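Local coordinates for methionine-R-sulfoxide reductase (Neisseria meningitidis, PDB 3MMH), which catalyses the reduction of free methionine-R-sulfoxide to methionine, in a GAF-type fold with redox-active cysteines, at residues Ser24-Glu29 against Glu157-Ala162; Phe47-Val52 against Ala139-Thr144; Pro104-Cys109 against Arg114-Val119. All coordinates share one frame; numbering follows the deposited sequence. Where two conformers were deposited one is given.

Overall arrangement
Contacts 2 and 3 belong to the substrate end of this GAF fold, whereas contact 1 lies among the helices on the far side of the chain's centre. The centres of contacts 2 and 3 are about 12 Å apart, and both contacts touch the bound methionine sulfoxide, contact 2 at its methyl, contact 3 at its amino and carboxylate groups and, through Cys109, its sulfur. They also meet directly: Phe141 CD1 packs on Ile117 CG2 at 3.5 Å, and Gln140 N probably hydrogen-bonds to Ser115 OG at 3.2 Å. Helix 143-165 connects contact 2 to contact 1, about 23 Å between centres; contact 3 is about 27 Å from contact 1. Contacts 1 and 3 also touch the second subunit.

Contact 1: residues Ser24-Glu29 against Glu157-Ala162; sequences SVVADE and EKRFEA
Arg159, on helix 143-165, reaches across to Val26 on helix 11-27 and to Glu29 in the loop after it, joining two of the helices that pack beside the sheet of the GAF fold. The arginine chain is bent at both chi2 and chi3, which shortens its reach to suit a separation of 7.2 Å between the CA atoms of Val26 and Arg159, the closest pair between the two segments, and turns the guanidinium back onto backbone carbonyls of residues 26-29. In passing, the two side chains run in opposite directions: Val26 CG2 lies 3.6 Å from Arg159 CG and 4.1 Å from Arg159 CD, an apolar contact alongside the aliphatic stem.

Beyond the stem, the flat group meets three carbonyl oxygens in different ways. Val26 O receives NE of Arg159 at 2.8 Å, but the N-H...O angle of 117° makes this bond weak despite its shortness. Ala27 O lies over one face, 3.6 Å from Arg159 NH2, a contact and not one of the two bonds. The straight bond goes to the loop: Arg159 NH2 donates to Glu29 O at 2.9 Å with an N-H...O angle of 177°. This bond, helped by the weak NE one, probably limits the rotation of the guanidinium.

Helix 32-47 adds a second donor, since Asn35 ND2 also bonds to Glu29 O, and Thr30, Asn35 and Arg159 line a magnesium site, the arginine side chain about 4 Å from the ion. Glu29 OE1 forms a salt bridge with Arg77 NE and a hydrogen bond with Thr76 OG1, both of the second subunit, while its OE2 accepts from Asp31 N. At Glu29 O the arginine nitrogen stands 46° out of the carbonyl plane, while the oxygen itself lies almost in the plane of the Arg159 guanidinium.

Contact 2: residues Phe47-Val52 against Ala139-Thr144; sequences FGWFWV and AQFDET. With SME (methionine sulfoxide), chain C.
An edge-to-face aromatic pair, Phe141 against Trp49, lies near the methionine sulfoxide pocket: Trp49 comes two residues before Trp51, whose indole lines the pocket, though the pair itself does not touch the ligand. Phe141 presents CE1 to the indole face, 3.5 Å from both NE1 and CE2 of Trp49. The centroids of the phenyl and five-membered rings are 4.8 Å apart and their planes meet at 58°, a tilted form of the T shape. Phe47 CB lies over the centre of the opposite face, so both indole faces are covered, one by an aromatic edge and one by an aliphatic carbon. Gln140 CG adds a looser touch at 4.3 Å from Trp49 CD1.

A classic beta bulge, in which Phe50 and Trp51 both face Asp134, lies just beyond. There the Trp51 side chain leads away from Phe141; with CG anti to the backbone N (chi1 -161°), one face of its indole meets the ligand. The methyl CE of the sulfoxide stands over the centre of this ring, 3.5 Å from Trp51 CE2. Trp49 also packs on Tyr15 of helix 11-27 and Leu43 of helix 32-47. A methyl attached to a sulfoxide sulfur is electron-poor, so its place over the indole is consistent with a CH-pi contact that helps orient the substrate's S-methyl group.

Contact 3: residues Pro104-Cys109 against Arg114-Val119; sequences PDHIAC and RSEIVV. With SME (methionine sulfoxide), chain C.
The amino nitrogen of methionine sulfoxide is gripped from two segments: it donates to Ile107 O at 2.8 Å and to Glu116 OE1 at 2.9 Å, with a weak third bond to Glu116 OE2 at 3.0 Å. Both oxygens of Glu116 thus face one amino group. Glu116 gets there with an extended chain, its CG anti to the backbone N (chi1 -179°). His106 meets the same carboxylate from the loop: its CD2 lies 3.2 Å from Glu116 OE1, which sits at the edge of the imidazole near its plane, while the ring and carboxylate planes are 89° apart.

Glu116 stands on strand 115-123 of the GAF sheet, just after a classic beta bulge in which Arg114 and Ser115 both face Ser135; the 104-109 loop supplies Ile107 to the ligand from the other segment. Asp132 and Asp134, on the adjoining strand, bring their carboxylates close to Glu116 OE2. The loop backbone also holds the ligand's acid end, as Ile107 N donates to OXT of methionine sulfoxide at 2.9 Å with an N-H...O angle of 166°. Further along, Cys109, joined to Cys75 in a disulfide, places its SG 3.6 Å from the sulfoxide sulfur S.

Contact 1: residues Ser24-Glu29 against Glu157-Ala162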
loop_
_atom_site.group_PDB
_atom_site.type_symbol
_atom_site.label_atom_id
_atom_site.label_comp_id
_atom_site.label_asym_id
_atom_site.label_seq_id
_atom_site.Cartn_x
_atom_site.Cartn_y
_atom_site.Cartn_z
ATOM N N SER A 24 -12.031 9.342 -10.707
ATOM C CA SER A 24 -12.672 10.281 -9.788
ATOM C C SER A 24 -11.935 10.360 -8.471
ATOM O O SER A 24 -11.688 11.445 -7.928
ATOM C CB SER A 24 -14.091 9.804 -9.467
ATOM O OG SER A 24 -14.640 10.688 -8.478
ATOM N N VAL A 25 -11.577 9.188 -7.915
ATOM C CA VAL A 25 -10.916 9.132 -6.627
ATOM C C VAL A 25 -9.539 9.835 -6.707
ATOM O O VAL A 25 -9.236 10.669 -5.834
ATOM C CB VAL A 25 -10.759 7.662 -6.204
ATOM C CG1 VAL A 25 -9.776 7.497 -5.117
ATOM C CG2 VAL A 25 -12.098 6.996 -5.823
ATOM N N VAL A 26 -8.761 9.612 -7.698
ATOM C CA VAL A 26 -7.449 10.191 -7.816
ATOM C C VAL A 26 -7.448 11.628 -8.251
ATOM O O VAL A 26 -6.481 12.345 -8.060
ATOM C CB VAL A 26 -6.463 9.315 -8.618
ATOM C CG1 VAL A 26 -6.315 7.931 -8.001
ATOM C CG2 VAL A 26 -6.799 9.260 -10.044
ATOM N N ALA A 27 -8.573 12.086 -8.827
ATOM C CA ALA A 27 -8.736 13.458 -9.207
ATOM C C ALA A 27 -8.708 14.397 -8.000
ATOM O O ALA A 27 -8.361 15.559 -8.119
ATOM C CB ALA A 27 -10.026 13.669 -9.986
ATOM N N ASP A 28 -9.060 13.866 -6.834
ATOM C CA ASP A 28 -9.336 14.698 -5.670
ATOM C C ASP A 28 -8.181 14.664 -4.674
ATOM O O ASP A 28 -8.349 15.024 -3.508
ATOM C CB ASP A 28 -10.623 14.236 -4.984
ATOM C CG ASP A 28 -11.850 14.433 -5.853
ATOM O OD1 ASP A 28 -11.775 15.219 -6.821
ATOM O OD2 ASP A 28 -12.890 13.802 -5.568
ATOM N N GLU A 29 -7.009 14.232 -5.132
ATOM C CA GLU A 29 -5.785 14.255 -4.286
ATOM C C GLU A 29 -4.603 14.500 -5.193
ATOM O O GLU A 29 -4.610 14.066 -6.349
ATOM C CB GLU A 29 -5.677 12.941 -3.547
ATOM C CG GLU A 29 -4.430 12.732 -2.706
ATOM C CD GLU A 29 -4.207 13.843 -1.685
ATOM O OE1 GLU A 29 -5.073 14.045 -0.795
ATOM O OE2 GLU A 29 -3.187 14.568 -1.812
ATOM N N GLU A 157 -0.548 8.734 -14.970
ATOM C CA GLU A 157 0.455 9.637 -15.453
ATOM C C GLU A 157 0.044 11.089 -15.268
ATOM O O GLU A 157 0.848 11.979 -14.921
ATOM C CB GLU A 157 0.820 9.342 -16.925
ATOM C CG GLU A 157 1.585 8.060 -17.128
ATOM C CD GLU A 157 1.595 7.568 -18.578
ATOM O OE1 GLU A 157 0.886 8.134 -19.448
ATOM O OE2 GLU A 157 2.303 6.593 -18.797
ATOM N N LYS A 158 -1.211 11.385 -15.581
ATOM C CA LYS A 158 -1.724 12.757 -15.410
ATOM C C LYS A 158 -1.686 13.179 -13.955
ATOM O O LYS A 158 -1.420 14.337 -13.649
ATOM C CB LYS A 158 -3.105 12.951 -16.024
ATOM C CG LYS A 158 -3.003 12.715 -17.580
ATOM C CD LYS A 158 -4.326 12.762 -18.242
ATOM C CE LYS A 158 -4.136 12.455 -19.722
ATOM N NZ LYS A 158 -3.769 10.985 -19.840
ATOM N N ARG A 159 -1.970 12.261 -13.042
ATOM C CA ARG A 159 -1.859 12.582 -11.604
ATOM C C ARG A 159 -0.432 12.781 -11.165
ATOM O O ARG A 159 -0.171 13.603 -10.275
ATOM C CB ARG A 159 -2.557 11.521 -10.718
ATOM C CG ARG A 159 -4.034 11.352 -11.040
ATOM C CD ARG A 159 -4.811 12.622 -11.202
ATOM N NE ARG A 159 -4.771 13.472 -10.010
ATOM C CZ ARG A 159 -4.882 14.773 -10.039
ATOM N NH1 ARG A 159 -4.915 15.424 -11.196
ATOM N NH2 ARG A 159 -4.879 15.434 -8.859
ATOM N N PHE A 160 0.520 12.067 -11.759
ATOM C CA PHE A 160 1.946 12.272 -11.451
ATOM C C PHE A 160 2.315 13.693 -11.813
ATOM O O PHE A 160 2.940 14.452 -11.078
ATOM C CB PHE A 160 2.841 11.249 -12.133
ATOM C CG PHE A 160 4.279 11.504 -11.902
ATOM C CD1 PHE A 160 4.876 11.212 -10.710
ATOM C CD2 PHE A 160 5.031 12.125 -12.875
ATOM C CE1 PHE A 160 6.186 11.496 -10.501
ATOM C CE2 PHE A 160 6.433 12.396 -12.646
ATOM C CZ PHE A 160 6.947 12.045 -11.447
ATOM N N GLU A 161 1.972 14.111 -13.034
ATOM C CA GLU A 161 2.256 15.467 -13.417
ATOM C C GLU A 161 1.563 16.505 -12.523
ATOM O O GLU A 161 2.141 17.525 -12.162
ATOM C CB GLU A 161 1.867 15.642 -14.871
ATOM C CG GLU A 161 2.600 14.800 -15.917
ATOM C CD GLU A 161 4.090 14.953 -15.829
ATOM O OE1 GLU A 161 4.619 15.978 -15.276
ATOM O OE2 GLU A 161 4.720 14.021 -16.320
ATOM N N ALA A 162 0.336 16.236 -12.127
ATOM C CA ALA A 162 -0.378 17.162 -11.214
ATOM C C ALA A 162 0.291 17.236 -9.888
ATOM O O ALA A 162 0.387 18.309 -9.308
ATOM C CB ALA A 162 -1.836 16.714 -11.016
#

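Contact 2: residues Phe47-Val52 against Ala139-Thr144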
loop_
_atom_site.group_PDB
_atom_site.type_symbol
_atom_site.label_atom_id
_atom_site.label_comp_id
_atom_site.label_asym_id
_atom_site.label_seq_id
_atom_site.Cartn_x
_atom_site.Cartn_y
_atom_site.Cartn_z
ATOM N N PHE A 47 -10.970 -6.724 -8.288
ATOM C CA PHE A 47 -10.560 -7.930 -9.063
ATOM C C PHE A 47 -10.027 -9.066 -8.178
ATOM O O PHE A 47 -10.037 -10.211 -8.601
ATOM C CB PHE A 47 -9.466 -7.552 -10.085
ATOM C CG PHE A 47 -9.995 -6.681 -11.178
ATOM C CD1 PHE A 47 -10.584 -7.262 -12.276
ATOM C CD2 PHE A 47 -9.910 -5.298 -11.128
ATOM C CE1 PHE A 47 -11.103 -6.490 -13.324
ATOM C CE2 PHE A 47 -10.457 -4.564 -12.136
ATOM C CZ PHE A 47 -11.033 -5.146 -13.214
ATOM N N GLY A 48 -9.603 -8.774 -6.943
ATOM C CA GLY A 48 -9.190 -9.836 -6.063
ATOM C C GLY A 48 -7.920 -10.513 -6.454
ATOM O O GLY A 48 -7.623 -11.629 -5.965
ATOM N N TRP A 49 -7.067 -9.908 -7.276
ATOM C CA TRP A 49 -5.821 -10.488 -7.663
ATOM C C TRP A 49 -4.994 -10.755 -6.437
ATOM O O TRP A 49 -5.044 -10.069 -5.445
ATOM C CB TRP A 49 -5.059 -9.545 -8.613
ATOM C CG TRP A 49 -5.733 -9.280 -9.916
ATOM C CD1 TRP A 49 -6.381 -10.191 -10.703
ATOM C CD2 TRP A 49 -5.873 -8.032 -10.554
ATOM N NE1 TRP A 49 -6.879 -9.599 -11.834
ATOM C CE2 TRP A 49 -6.556 -8.279 -11.781
ATOM C CE3 TRP A 49 -5.474 -6.746 -10.293
ATOM C CZ2 TRP A 49 -6.824 -7.251 -12.698
ATOM C CZ3 TRP A 49 -5.749 -5.750 -11.217
ATOM C CH2 TRP A 49 -6.426 -5.985 -12.418
ATOM N N PHE A 50 -4.114 -11.741 -6.537
ATOM C CA PHE A 50 -3.178 -12.108 -5.474
ATOM C C PHE A 50 -2.283 -10.927 -5.044
ATOM O O PHE A 50 -2.055 -10.744 -3.825
ATOM C CB PHE A 50 -2.280 -13.245 -5.995
ATOM C CG PHE A 50 -1.274 -13.748 -5.029
ATOM C CD1 PHE A 50 -1.646 -14.430 -3.864
ATOM C CD2 PHE A 50 0.071 -13.583 -5.303
ATOM C CE1 PHE A 50 -0.694 -14.873 -2.943
ATOM C CE2 PHE A 50 1.024 -14.042 -4.399
ATOM C CZ PHE A 50 0.612 -14.767 -3.323
ATOM N N TRP A 51 -1.789 -10.146 -5.973
ATOM C CA TRP A 51 -0.958 -9.035 -5.695
ATOM C C TRP A 51 -1.225 -7.982 -6.702
ATOM O O TRP A 51 -1.315 -8.255 -7.909
ATOM C CB TRP A 51 0.532 -9.477 -5.740
ATOM C CG TRP A 51 1.541 -8.605 -5.065
ATOM C CD1 TRP A 51 2.031 -8.817 -3.795
ATOM C CD2 TRP A 51 2.160 -7.393 -5.544
ATOM N NE1 TRP A 51 2.924 -7.845 -3.511
ATOM C CE2 TRP A 51 3.039 -6.957 -4.550
ATOM C CE3 TRP A 51 2.116 -6.675 -6.742
ATOM C CZ2 TRP A 51 3.834 -5.833 -4.672
ATOM C CZ3 TRP A 51 2.865 -5.552 -6.888
ATOM C CH2 TRP A 51 3.717 -5.119 -5.858
ATOM N N VAL A 52 -1.288 -6.720 -6.292
ATOM C CA VAL A 52 -1.412 -5.622 -7.237
ATOM C C VAL A 52 -0.794 -4.352 -6.635
ATOM O O VAL A 52 -1.096 -4.025 -5.482
ATOM C CB VAL A 52 -2.845 -5.360 -7.748
ATOM C CG1 VAL A 52 -3.831 -5.148 -6.608
ATOM C CG2 VAL A 52 -2.897 -4.262 -8.783
ATOM N N ALA A 139 -2.826 -17.704 -16.610
ATOM C CA ALA A 139 -3.518 -16.918 -17.646
ATOM C C ALA A 139 -4.633 -16.095 -17.058
ATOM O O ALA A 139 -5.656 -15.886 -17.738
ATOM C CB ALA A 139 -4.146 -17.897 -18.775
ATOM N N GLN A 140 -4.406 -15.445 -15.915
ATOM C CA GLN A 140 -5.423 -14.563 -15.377
ATOM C C GLN A 140 -5.481 -13.250 -16.156
ATOM O O GLN A 140 -6.500 -12.555 -16.096
ATOM C CB GLN A 140 -5.160 -14.319 -13.890
ATOM C CG GLN A 140 -6.384 -13.692 -13.231
ATOM C CD GLN A 140 -7.608 -14.598 -13.241
ATOM O OE1 GLN A 140 -7.446 -15.810 -13.077
ATOM N NE2 GLN A 140 -8.810 -14.054 -13.478
ATOM N N PHE A 141 -4.406 -12.884 -16.819
ATOM C CA PHE A 141 -4.288 -11.604 -17.475
ATOM C C PHE A 141 -4.184 -11.781 -18.990
ATOM O O PHE A 141 -3.456 -12.650 -19.477
ATOM C CB PHE A 141 -3.078 -10.789 -16.989
ATOM C CG PHE A 141 -3.048 -10.690 -15.488
ATOM C CD1 PHE A 141 -3.852 -9.788 -14.843
ATOM C CD2 PHE A 141 -2.250 -11.531 -14.722
ATOM C CE1 PHE A 141 -3.824 -9.732 -13.453
ATOM C CE2 PHE A 141 -2.257 -11.462 -13.355
ATOM C CZ PHE A 141 -3.037 -10.547 -12.706
ATOM N N ASP A 142 -4.979 -11.005 -19.711
ATOM C CA ASP A 142 -5.045 -11.117 -21.130
ATOM C C ASP A 142 -5.176 -9.727 -21.777
ATOM O O ASP A 142 -4.841 -8.705 -21.166
ATOM C CB ASP A 142 -6.181 -12.088 -21.514
ATOM C CG ASP A 142 -7.541 -11.573 -21.219
ATOM O OD1 ASP A 142 -7.704 -10.394 -20.895
ATOM O OD2 ASP A 142 -8.512 -12.350 -21.307
ATOM N N GLU A 143 -5.620 -9.706 -23.041
ATOM C CA GLU A 143 -5.683 -8.461 -23.768
ATOM C C GLU A 143 -6.634 -7.422 -23.129
ATOM O O GLU A 143 -6.438 -6.226 -23.283
ATOM C CB GLU A 143 -6.013 -8.682 -25.264
ATOM C CG GLU A 143 -7.420 -9.058 -25.571
ATOM C CD GLU A 143 -7.718 -10.536 -25.421
ATOM O OE1 GLU A 143 -6.843 -11.291 -24.953
ATOM O OE2 GLU A 143 -8.914 -10.910 -25.753
ATOM N N THR A 144 -7.652 -7.899 -22.453
ATOM C CA THR A 144 -8.566 -6.984 -21.754
ATOM C C THR A 144 -7.816 -6.242 -20.662
ATOM O O THR A 144 -7.924 -5.031 -20.506
ATOM C CB THR A 144 -9.770 -7.744 -21.182
ATOM O OG1 THR A 144 -10.499 -8.330 -22.276
ATOM C CG2 THR A 144 -10.696 -6.911 -20.393
HETATM N N SME C . 7.284 -10.852 -10.679
HETATM C CA SME C . 7.938 -9.526 -10.774
HETATM C CB SME C . 8.503 -9.035 -9.424
HETATM C CG SME C . 7.506 -8.300 -8.514
HETATM S S SME C . 6.453 -9.387 -7.641
HETATM O OE SME C . 5.855 -10.529 -8.305
HETATM C CE SME C . 5.435 -8.232 -6.822
HETATM C C SME C . 8.981 -9.534 -11.857
HETATM O O SME C . 9.545 -8.462 -12.117
HETATM O OXT SME C . 9.223 -10.630 -12.493
#

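Contact 3: residues Pro104-Cys109 against Arg114-Val119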
loop_
_atom_site.group_PDB
_atom_site.type_symbol
_atom_site.label_atom_id
_atom_site.label_comp_id
_atom_site.label_asym_id
_atom_site.label_seq_id
_atom_site.Cartn_x
_atom_site.Cartn_y
_atom_site.Cartn_z
ATOM N N PRO A 104 10.997 -15.900 -19.586
ATOM C CA PRO A 104 12.417 -15.762 -19.229
ATOM C C PRO A 104 12.661 -14.775 -18.082
ATOM O O PRO A 104 12.119 -13.647 -18.146
ATOM C CB PRO A 104 13.048 -15.275 -20.560
ATOM C CG PRO A 104 12.093 -15.677 -21.648
ATOM C CD PRO A 104 10.715 -15.702 -21.038
ATOM N N ASP A 105 13.426 -15.189 -17.076
ATOM C CA ASP A 105 13.905 -14.308 -15.987
ATOM C C ASP A 105 12.794 -13.662 -15.098
ATOM O O ASP A 105 13.002 -12.601 -14.565
ATOM C CB ASP A 105 14.825 -13.209 -16.520
ATOM C CG ASP A 105 15.629 -12.477 -15.458
ATOM O OD1 ASP A 105 16.141 -13.152 -14.523
ATOM O OD2 ASP A 105 15.765 -11.228 -15.516
ATOM N N HIS A 106 11.653 -14.307 -14.936
ATOM C CA HIS A 106 10.653 -13.928 -13.950
ATOM C C HIS A 106 11.297 -13.898 -12.562
ATOM O O HIS A 106 12.083 -14.803 -12.198
ATOM C CB HIS A 106 9.478 -14.927 -14.024
ATOM C CG HIS A 106 8.466 -14.724 -12.959
ATOM N ND1 HIS A 106 8.411 -15.528 -11.851
ATOM C CD2 HIS A 106 7.497 -13.792 -12.797
ATOM C CE1 HIS A 106 7.430 -15.135 -11.062
ATOM N NE2 HIS A 106 6.881 -14.052 -11.599
ATOM N N ILE A 107 10.951 -12.855 -11.812
ATOM C CA ILE A 107 11.401 -12.755 -10.438
ATOM C C ILE A 107 10.213 -13.206 -9.550
ATOM O O ILE A 107 9.174 -12.520 -9.481
ATOM C CB ILE A 107 11.924 -11.365 -10.117
ATOM C CG1 ILE A 107 13.099 -10.964 -10.959
ATOM C CG2 ILE A 107 12.182 -11.237 -8.608
ATOM C CD1 ILE A 107 13.475 -9.521 -10.778
ATOM N N ALA A 108 10.430 -14.287 -8.812
ATOM C CA ALA A 108 9.417 -14.876 -7.975
ATOM C C ALA A 108 9.453 -14.321 -6.523
ATOM O O ALA A 108 9.861 -15.021 -5.607
ATOM C CB ALA A 108 9.453 -16.468 -8.032
ATOM N N CYS A 109 8.948 -13.124 -6.249
ATOM C CA CYS A 109 8.955 -12.558 -4.865
ATOM C C CYS A 109 8.035 -13.398 -4.009
ATOM O O CYS A 109 8.236 -13.469 -2.809
ATOM C CB CYS A 109 8.593 -11.043 -4.783
ATOM S SG CYS A 109 9.569 -10.035 -5.863
ATOM N N ARG A 114 1.465 -17.383 -10.411
ATOM C CA ARG A 114 1.485 -18.128 -11.661
ATOM C C ARG A 114 1.329 -17.320 -12.941
ATOM O O ARG A 114 1.759 -17.786 -14.013
ATOM C CB ARG A 114 0.482 -19.286 -11.632
ATOM C CG ARG A 114 0.750 -20.287 -10.449
ATOM C CD ARG A 114 0.034 -21.594 -10.555
ATOM N NE ARG A 114 0.647 -22.360 -11.655
ATOM C CZ ARG A 114 0.136 -23.512 -12.102
ATOM N NH1 ARG A 114 -0.997 -23.967 -11.601
ATOM N NH2 ARG A 114 0.748 -24.123 -13.079
ATOM N N SER A 115 0.745 -16.146 -12.878
ATOM C CA SER A 115 0.622 -15.306 -14.051
ATOM C C SER A 115 0.734 -13.853 -13.634
ATOM O O SER A 115 0.598 -13.558 -12.438
ATOM C CB SER A 115 -0.673 -15.577 -14.818
ATOM O OG SER A 115 -1.842 -15.259 -14.086
ATOM N N GLU A 116 1.046 -12.950 -14.536
ATOM C CA GLU A 116 1.386 -11.575 -14.211
ATOM C C GLU A 116 1.137 -10.654 -15.396
ATOM O O GLU A 116 1.209 -11.076 -16.576
ATOM C CB GLU A 116 2.874 -11.543 -13.841
ATOM C CG GLU A 116 3.479 -10.232 -13.429
ATOM C CD GLU A 116 4.831 -10.301 -12.848
ATOM O OE1 GLU A 116 5.504 -11.312 -12.894
ATOM O OE2 GLU A 116 5.358 -9.249 -12.346
ATOM N N ILE A 117 0.945 -9.394 -15.105
ATOM C CA ILE A 117 0.969 -8.318 -16.127
ATOM C C ILE A 117 1.704 -7.110 -15.531
ATOM O O ILE A 117 1.517 -6.819 -14.348
ATOM C CB ILE A 117 -0.429 -7.899 -16.564
ATOM C CG1 ILE A 117 -0.373 -6.899 -17.712
ATOM C CG2 ILE A 117 -1.294 -7.435 -15.421
ATOM C CD1 ILE A 117 -1.742 -6.651 -18.410
ATOM N N VAL A 118 2.536 -6.485 -16.328
ATOM C CA VAL A 118 3.219 -5.263 -15.972
ATOM C C VAL A 118 2.929 -4.189 -16.993
ATOM O O VAL A 118 3.168 -4.419 -18.180
ATOM C CB VAL A 118 4.725 -5.469 -15.803
ATOM C CG1 VAL A 118 5.400 -4.138 -15.419
ATOM C CG2 VAL A 118 5.004 -6.576 -14.770
ATOM N N VAL A 119 2.487 -3.024 -16.555
ATOM C CA VAL A 119 2.202 -1.892 -17.422
ATOM C C VAL A 119 3.097 -0.696 -16.988
ATOM O O VAL A 119 2.982 -0.229 -15.860
ATOM C CB VAL A 119 0.723 -1.477 -17.369
ATOM C CG1 VAL A 119 0.466 -0.232 -18.237
ATOM C CG2 VAL A 119 -0.155 -2.612 -17.711
HETATM N N SME C . 7.284 -10.852 -10.679
HETATM C CA SME C . 7.938 -9.526 -10.774
HETATM C CB SME C . 8.503 -9.035 -9.424
HETATM C CG SME C . 7.506 -8.300 -8.514
HETATM S S SME C . 6.453 -9.387 -7.641
HETATM O OE SME C . 5.855 -10.529 -8.305
HETATM C CE SME C . 5.435 -8.232 -6.822
HETATM C C SME C . 8.981 -9.534 -11.857
HETATM O O SME C . 9.545 -8.462 -12.117
HETATM O OXT SME C . 9.223 -10.630 -12.493
#